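Local coordinates for protein putative carbohydrate-active enzyme (Uncultured organism, PDB 5WH8) that probably hydrolyses glycosidic bonds in cellulose, as the family 5 glycoside hydrolase part of a longer, multi-modular protein, at residues 145-150 / 158-163; 116-121 / 153-158; 53-58 / 100-105. One frame throughout, in Å; residues are numbered along the deposited sequence.

Interaction 1. Residues 145-150 / 158-163. With EDO (1,2-ethanediol), chain H.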
# COMPACT_ATOMS: atom_id res chain seq x y z
N GLU A 145 -4.62 0.95 5.35
CA GLU A 145 -4.77 2.07 4.41
C GLU A 145 -6.27 2.34 4.25
O GLU A 145 -6.96 1.62 3.54
CB GLU A 145 -4.09 1.73 3.07
CG GLU A 145 -4.18 2.85 2.02
CD GLU A 145 -3.39 2.58 0.75
OE1 GLU A 145 -2.86 1.46 0.59
OE2 GLU A 145 -3.34 3.49 -0.11
N ILE A 146 -6.77 3.37 4.94
CA ILE A 146 -8.21 3.51 5.19
C ILE A 146 -9.01 4.12 4.01
O ILE A 146 -10.25 3.99 4.00
CB ILE A 146 -8.46 4.33 6.52
CG1 ILE A 146 -7.74 5.69 6.49
CG2 ILE A 146 -8.03 3.51 7.73
CD1 ILE A 146 -8.22 6.67 7.60
N CYS A 147 -8.35 4.76 3.04
CA CYS A 147 -9.01 5.29 1.82
C CYS A 147 -8.01 5.63 0.70
O CYS A 147 -7.47 6.73 0.64
CB CYS A 147 -9.86 6.54 2.14
SG CYS A 147 -9.03 7.85 3.08
N ASN A 148 -7.81 4.69 -0.21
CA ASN A 148 -6.86 4.80 -1.33
C ASN A 148 -6.64 6.20 -1.95
O ASN A 148 -5.56 6.82 -1.77
CB ASN A 148 -7.34 3.82 -2.42
CG ASN A 148 -6.58 3.95 -3.73
OD1 ASN A 148 -5.35 3.91 -3.76
ND2 ASN A 148 -7.32 4.09 -4.84
N GLU A 149 -7.62 6.67 -2.72
CA GLU A 149 -7.52 7.94 -3.48
C GLU A 149 -8.80 8.77 -3.40
O GLU A 149 -9.66 8.69 -4.28
CB GLU A 149 -7.20 7.68 -4.96
CG GLU A 149 -5.73 7.30 -5.17
CD GLU A 149 -5.38 7.04 -6.62
OE1 GLU A 149 -6.26 7.16 -7.51
OE2 GLU A 149 -4.20 6.73 -6.91
N PRO A 150 -8.94 9.58 -2.33
CA PRO A 150 -9.99 10.60 -2.33
C PRO A 150 -9.86 11.45 -3.58
O PRO A 150 -8.74 11.77 -3.97
CB PRO A 150 -9.71 11.40 -1.04
CG PRO A 150 -8.97 10.44 -0.17
CD PRO A 150 -8.09 9.68 -1.14
N ALA A 158 -10.58 18.81 4.54
CA ALA A 158 -11.58 18.80 5.62
C ALA A 158 -12.50 17.59 5.57
O ALA A 158 -12.81 17.00 6.60
CB ALA A 158 -12.41 20.08 5.58
N ASP A 159 -12.93 17.19 4.37
CA ASP A 159 -13.81 16.05 4.20
C ASP A 159 -13.08 14.72 4.46
O ASP A 159 -13.63 13.80 5.10
CB ASP A 159 -14.41 16.06 2.81
CG ASP A 159 -15.11 17.36 2.51
OD1 ASP A 159 -16.13 17.63 3.18
OD2 ASP A 159 -14.62 18.13 1.65
N VAL A 160 -11.85 14.60 3.97
CA VAL A 160 -11.08 13.39 4.26
C VAL A 160 -10.76 13.28 5.76
O VAL A 160 -10.78 12.19 6.33
CB VAL A 160 -9.76 13.36 3.42
CG1 VAL A 160 -8.94 12.10 3.71
CG2 VAL A 160 -10.07 13.45 1.93
N LYS A 161 -10.45 14.41 6.39
CA LYS A 161 -10.16 14.42 7.83
C LYS A 161 -11.39 13.96 8.64
O LYS A 161 -11.25 13.22 9.61
CB LYS A 161 -9.69 15.82 8.27
CG LYS A 161 -9.18 15.94 9.69
CD LYS A 161 -8.49 17.28 9.89
CE LYS A 161 -7.85 17.41 11.26
NZ LYS A 161 -8.83 17.78 12.28
N GLU A 162 -12.59 14.36 8.22
CA GLU A 162 -13.79 13.91 8.91
C GLU A 162 -14.02 12.41 8.73
O GLU A 162 -14.42 11.73 9.67
CB GLU A 162 -15.01 14.71 8.43
CG GLU A 162 -14.95 16.15 8.99
CD GLU A 162 -16.14 17.02 8.64
OE1 GLU A 162 -16.69 16.92 7.52
OE2 GLU A 162 -16.53 17.83 9.51
N TYR A 163 -13.74 11.88 7.54
CA TYR A 163 -13.77 10.43 7.33
C TYR A 163 -12.81 9.73 8.27
O TYR A 163 -13.18 8.75 8.92
CB TYR A 163 -13.43 10.09 5.86
CG TYR A 163 -13.20 8.60 5.60
CD1 TYR A 163 -14.26 7.74 5.43
CD2 TYR A 163 -11.91 8.07 5.57
CE1 TYR A 163 -14.07 6.40 5.20
CE2 TYR A 163 -11.70 6.71 5.34
CZ TYR A 163 -12.78 5.88 5.17
OH TYR A 163 -12.63 4.53 4.96
C1 EDO H . -16.01 21.51 3.01
O1 EDO H . -14.89 20.83 2.43
C2 EDO H . -17.32 21.13 2.33
O2 EDO H . -17.50 19.72 2.27

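Interaction 2. Residues 116-121 / 153-158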
# COMPACT_ATOMS: atom_id res chain seq x y z
N GLY A 116 -15.11 8.32 -4.40
CA GLY A 116 -14.07 9.35 -4.37
C GLY A 116 -14.18 10.21 -3.12
O GLY A 116 -13.19 10.74 -2.62
N ASP A 117 -15.39 10.40 -2.62
CA ASP A 117 -15.55 10.93 -1.27
C ASP A 117 -15.65 9.74 -0.33
O ASP A 117 -16.67 9.05 -0.33
CB ASP A 117 -16.79 11.81 -1.14
CG ASP A 117 -16.87 12.53 0.20
OD1 ASP A 117 -16.36 12.00 1.22
OD2 ASP A 117 -17.44 13.65 0.22
N PRO A 118 -14.60 9.46 0.45
CA PRO A 118 -14.65 8.20 1.21
C PRO A 118 -15.79 8.17 2.25
O PRO A 118 -16.20 7.09 2.66
CB PRO A 118 -13.26 8.15 1.89
CG PRO A 118 -12.81 9.59 1.96
CD PRO A 118 -13.36 10.22 0.69
N ASN A 119 -16.27 9.33 2.68
CA ASN A 119 -17.42 9.36 3.57
C ASN A 119 -18.61 8.60 3.01
O ASN A 119 -19.42 8.05 3.78
CB ASN A 119 -17.82 10.80 3.87
CG ASN A 119 -16.79 11.51 4.71
OD1 ASN A 119 -16.65 11.23 5.89
ND2 ASN A 119 -16.05 12.43 4.09
N TYR A 120 -18.72 8.54 1.68
CA TYR A 120 -19.87 7.90 1.07
C TYR A 120 -19.75 6.38 1.07
O TYR A 120 -20.63 5.69 0.53
CB TYR A 120 -20.06 8.43 -0.36
CG TYR A 120 -20.39 9.90 -0.43
CD1 TYR A 120 -20.78 10.62 0.71
CD2 TYR A 120 -20.32 10.58 -1.63
CE1 TYR A 120 -21.07 11.98 0.63
CE2 TYR A 120 -20.62 11.93 -1.71
CZ TYR A 120 -20.99 12.62 -0.59
OH TYR A 120 -21.28 13.98 -0.68
N THR A 121 -18.67 5.85 1.67
CA THR A 121 -18.52 4.41 1.87
C THR A 121 -18.62 3.99 3.34
O THR A 121 -18.44 2.80 3.64
CB THR A 121 -17.16 3.89 1.34
OG1 THR A 121 -16.10 4.30 2.21
CG2 THR A 121 -16.90 4.39 -0.07
N PHE A 153 -13.54 17.55 -7.15
CA PHE A 153 -13.34 18.93 -6.71
C PHE A 153 -14.07 19.19 -5.38
O PHE A 153 -13.68 20.05 -4.60
CB PHE A 153 -13.82 19.92 -7.78
CG PHE A 153 -13.70 21.37 -7.35
CD1 PHE A 153 -12.46 21.99 -7.29
CD2 PHE A 153 -14.83 22.10 -7.00
CE1 PHE A 153 -12.35 23.32 -6.89
CE2 PHE A 153 -14.72 23.43 -6.60
CZ PHE A 153 -13.48 24.03 -6.54
N ASP A 154 -15.12 18.42 -5.13
CA ASP A 154 -15.92 18.54 -3.91
C ASP A 154 -15.25 17.93 -2.69
O ASP A 154 -15.74 18.09 -1.56
CB ASP A 154 -17.28 17.87 -4.11
CG ASP A 154 -17.16 16.42 -4.55
OD1 ASP A 154 -16.34 16.13 -5.44
OD2 ASP A 154 -17.90 15.56 -4.00
N VAL A 155 -14.14 17.24 -2.89
CA VAL A 155 -13.53 16.47 -1.81
C VAL A 155 -12.24 17.14 -1.34
O VAL A 155 -11.19 16.98 -1.96
CB VAL A 155 -13.25 15.02 -2.26
CG1 VAL A 155 -12.64 14.21 -1.14
CG2 VAL A 155 -14.57 14.37 -2.69
N LYS A 156 -12.36 17.90 -0.25
CA LYS A 156 -11.24 18.65 0.31
C LYS A 156 -10.62 17.91 1.49
O LYS A 156 -11.18 16.91 1.98
CB LYS A 156 -11.70 20.04 0.78
CG LYS A 156 -12.46 20.86 -0.24
CD LYS A 156 -11.59 21.15 -1.44
CE LYS A 156 -12.22 22.17 -2.38
NZ LYS A 156 -11.55 22.17 -3.71
N TRP A 157 -9.47 18.38 1.95
CA TRP A 157 -8.84 17.76 3.11
C TRP A 157 -9.81 17.74 4.32
O TRP A 157 -9.90 16.74 5.03
CB TRP A 157 -7.50 18.44 3.47
CG TRP A 157 -6.97 17.94 4.76
CD1 TRP A 157 -6.75 18.67 5.89
CD2 TRP A 157 -6.65 16.57 5.10
NE1 TRP A 157 -6.30 17.86 6.90
CE2 TRP A 157 -6.23 16.57 6.44
CE3 TRP A 157 -6.67 15.37 4.39
CZ2 TRP A 157 -5.84 15.39 7.11
CZ3 TRP A 157 -6.28 14.20 5.05
CH2 TRP A 157 -5.89 14.22 6.40
N ALA A 158 -10.58 18.81 4.54
CA ALA A 158 -11.58 18.80 5.62
C ALA A 158 -12.50 17.59 5.57
O ALA A 158 -12.81 17.00 6.60
CB ALA A 158 -12.41 20.08 5.58
O HOH W 1 -18.88 15.10 -1.61

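Interaction 3. Residues 53-58 / 100-105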
# COMPACT_ATOMS: atom_id res chain seq x y z
N ALA A 53 6.71 -16.60 -4.77
CA ALA A 53 7.61 -16.14 -5.83
C ALA A 53 7.97 -14.67 -5.64
O ALA A 53 9.12 -14.27 -5.83
CB ALA A 53 6.99 -16.37 -7.23
N LEU A 54 6.99 -13.84 -5.29
CA LEU A 54 7.28 -12.43 -5.06
C LEU A 54 8.33 -12.25 -3.96
O LEU A 54 9.21 -11.39 -4.05
CB LEU A 54 6.00 -11.67 -4.71
CG LEU A 54 5.16 -11.26 -5.93
CD1 LEU A 54 3.80 -10.82 -5.47
CD2 LEU A 54 5.86 -10.13 -6.67
N VAL A 55 8.21 -13.02 -2.89
CA VAL A 55 9.15 -12.88 -1.77
C VAL A 55 10.51 -13.48 -2.08
O VAL A 55 11.54 -12.80 -1.93
CB VAL A 55 8.55 -13.53 -0.50
CG1 VAL A 55 9.54 -13.50 0.66
CG2 VAL A 55 7.27 -12.80 -0.10
N LYS A 56 10.52 -14.73 -2.54
CA LYS A 56 11.79 -15.42 -2.77
C LYS A 56 12.54 -14.98 -4.03
O LYS A 56 13.78 -14.98 -4.02
CB LYS A 56 11.57 -16.94 -2.84
CG LYS A 56 10.95 -17.55 -1.60
CD LYS A 56 11.74 -17.31 -0.31
CE LYS A 56 13.06 -18.07 -0.28
NZ LYS A 56 13.77 -17.88 1.02
N ASP A 57 11.81 -14.64 -5.09
CA ASP A 57 12.41 -14.27 -6.38
C ASP A 57 12.44 -12.76 -6.68
O ASP A 57 13.39 -12.28 -7.27
CB ASP A 57 11.67 -14.96 -7.54
CG ASP A 57 11.55 -16.48 -7.36
OD1 ASP A 57 12.48 -17.10 -6.79
OD2 ASP A 57 10.54 -17.04 -7.80
N TRP A 58 11.40 -12.01 -6.32
CA TRP A 58 11.42 -10.57 -6.56
C TRP A 58 11.95 -9.79 -5.35
O TRP A 58 12.17 -8.59 -5.46
CB TRP A 58 10.04 -10.01 -6.93
CG TRP A 58 9.31 -10.54 -8.15
CD1 TRP A 58 9.24 -11.83 -8.61
CD2 TRP A 58 8.50 -9.76 -9.03
NE1 TRP A 58 8.43 -11.89 -9.71
CE2 TRP A 58 7.96 -10.63 -10.00
CE3 TRP A 58 8.16 -8.40 -9.09
CZ2 TRP A 58 7.11 -10.20 -11.00
CZ3 TRP A 58 7.33 -7.97 -10.08
CH2 TRP A 58 6.80 -8.86 -11.03
N LEU A 100 5.17 -15.85 5.16
CA LEU A 100 6.35 -15.46 4.38
C LEU A 100 7.18 -14.36 5.03
O LEU A 100 8.26 -14.05 4.54
CB LEU A 100 5.91 -15.00 2.97
CG LEU A 100 5.30 -16.10 2.10
CD1 LEU A 100 4.61 -15.49 0.87
CD2 LEU A 100 6.36 -17.12 1.66
N GLY A 101 6.70 -13.78 6.13
CA GLY A 101 7.41 -12.72 6.82
C GLY A 101 7.51 -11.43 6.03
O GLY A 101 8.56 -10.77 6.06
N ILE A 102 6.45 -11.05 5.31
CA ILE A 102 6.39 -9.72 4.70
C ILE A 102 5.24 -8.89 5.23
O ILE A 102 4.22 -9.42 5.72
CB ILE A 102 6.27 -9.76 3.15
CG1 ILE A 102 5.06 -10.57 2.68
CG2 ILE A 102 7.59 -10.31 2.54
CD1 ILE A 102 4.73 -10.32 1.20
N TYR A 103 5.40 -7.58 5.12
CA TYR A 103 4.37 -6.65 5.57
C TYR A 103 3.18 -6.69 4.59
O TYR A 103 3.31 -7.05 3.41
CB TYR A 103 4.98 -5.22 5.72
CG TYR A 103 6.00 -5.20 6.83
CD1 TYR A 103 5.60 -5.05 8.16
CD2 TYR A 103 7.35 -5.44 6.58
CE1 TYR A 103 6.51 -5.11 9.19
CE2 TYR A 103 8.27 -5.48 7.60
CZ TYR A 103 7.84 -5.31 8.90
OH TYR A 103 8.78 -5.39 9.90
N CYS A 104 1.99 -6.36 5.11
CA CYS A 104 0.76 -6.45 4.34
C CYS A 104 -0.08 -5.21 4.54
O CYS A 104 -0.48 -4.93 5.67
CB CYS A 104 -0.03 -7.70 4.74
SG CYS A 104 -1.54 -7.97 3.81
N ILE A 105 -0.36 -4.50 3.46
CA ILE A 105 -1.28 -3.36 3.51
C ILE A 105 -2.67 -3.82 3.15
O ILE A 105 -2.87 -4.37 2.05
CB ILE A 105 -0.88 -2.22 2.57
CG1 ILE A 105 0.51 -1.68 2.89
CG2 ILE A 105 -1.88 -1.08 2.67
CD1 ILE A 105 1.05 -0.68 1.87

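Interaction 1. Residues 145-150 / 158-163
Y163 reaches across from helix 157-172 and meets I146 through its hydroxyl. Y163 OH donates a hydrogen bond to I146 O over 2.6 Å. It is the only hydrogen bond between the two segments. The C=O...OH angle is 151°, and the donor lies somewhat out of the carbonyl plane. The ring extends away from its own helix because Y163 CG stands trans to the backbone N (chi1 170°). I146 O lies at the ring edge, near the ring plane, and a buried carbonyl gains a partner.

C147 makes a sulfur-aromatic contact with Y163. C147 SG lies 4.6 Å from the centroid of the Y163 ring, in an oblique position 57° off the ring normal. Its nearest ring atom is Y163 CE2, 3.7 Å from C147 SG.

These residues belong to the fourth beta-alpha unit of a TIM barrel. Segment 145-150 leads out of strand 142-145, and helix 157-172 follows and packs against this loop. N148, E149 and P150 match the Asn-Glu-Pro signature of family 5. In relatives the glutamate of this signature is the acid/base; E149 probably corresponds to it. E149 OE2 is hydrogen-bonded to H209 ND1.

Apolar contacts fill the rest. I146 CD1 passes Y163 CE2 at 4.1 Å, the two side chains running past each other in opposite directions. P150 crosses V160 at about a right angle, with P150 CB 3.6 Å from V160 CG2. The other branch, V160 CG1, is 4.3 Å from C147 SG. W129 of helix 122-135 touches both I146 and Y163.

On the same helix, but away from the contact, D159 holds a 1,2-ethanediol, probably from the crystallisation liquor. D159 OD1 accepts from ethanediol O2 (2.7 Å) and D159 OD2 from ethanediol O1 (2.8 Å).

Interaction 2. Residues 116-121 / 153-158
V155 has more surface buried here than any other residue, and it pushes both methyl branches at the loop 116-121. V155 CG2, beside its own backbone N, packs on the aspartate stem: it is 3.7 Å from D117 CB. V155 CG1, trans to the backbone N (chi1 -179°), turns to the backbone instead and lies 3.8 Å from G116 O. P118 CD adds a looser touch on this same branch. A backbone hydrogen bond between G116 and N151 ties the loops together just beside the contact.

D117 is the second main residue. Its CB and CG meet V155, while its two oxygens do other work. D117 OD1 accepts N119 N at 3.0 Å, which closes an Asx turn at the start of the 3-10 segment 118-121. The same D117 OD1 takes N119 ND2 at 2.9 Å on its syn lone pair. The two bonds help to hold the carboxylate's rotation. N119 ND2 has a further partner in D159 O of helix 157-172. D117 CB also lies over one face of the Y120 ring, offset toward the rim.

D154 joins the contact through water. One water donates to D117 OD2 (2.7 Å) and to D154 OD2 (2.6 Å). It is also bonded to Y120 OH at 2.8 Å. The contact joins the loops that follow the third and fourth strands of the TIM barrel. The first leads to helix 122-135, and the second runs into the first turn of helix 157-172.

The chemistry is divided: an apolar valine contact inside, a water bridge outside. The two carboxylates would probably repel each other, and a water donating to both would ease this and keep the aspartates close.

Interaction 3. Residues 53-58 / 100-105
V55 lays one methyl, CG2, over the side chains of I102 and L100. The closest approach is V55 CG2 to I102 CG2, 3.6 Å. V55 CG2 also meets the far end of the isoleucine, 3.8 Å from I102 CD1. I102 CG1 lies between its backbone N and carbonyl carbon (chi1 56°), and with this torsion both the CG2 and CD1 methyls of I102 border the valine. The two side chains cross at a slant. On the leucine, L100 CD1 is 3.9 Å from V55 CG2, and L100 CB is 4.0 Å from V55 CG2. V55 CG1 is the more distant branch.

The contact joins two neighbouring units of the TIM barrel. V55 is on the last turn of helix 48-56. L100 and I102 flank G101 in sequence. G101, with positive phi, closes helix 83-100 in a Schellman motif. The chain then enters strand 103-109. I102 is also packed against C97 of that helix and P7 of helix 7-11. The adjacent L54 faces the barrel strand 62-68 through F63.

Only carbon meets carbon among these three side chains. The contact probably rests on shape and on partial exclusion of water, since V55 and L100 stay partly exposed. It needs no polar partner to join helix 48-56 to the turn that follows helix 83-100.

All three contacts lie in one TIM barrel. Interaction 3 comes first along the chain, and interactions 1 and 2 follow with their segments alternating. Interactions 1 and 2 have centres about 7 Å apart; their segments share A158, and both use helix 157-172. They gather the loops after strands 103-109 and 142-145 at the C-terminal ends of the strands, where TIM-barrel active sites lie. Interaction 3 is on the opposite side of the chain's centre, about 28 Å from interaction 1 and 33 Å from interaction 2, centre to centre. It lies at the N-terminal end of strand 103-109. That strand runs beside 142-145, and the segments of interactions 3 and 1 meet where E145 packs on I105.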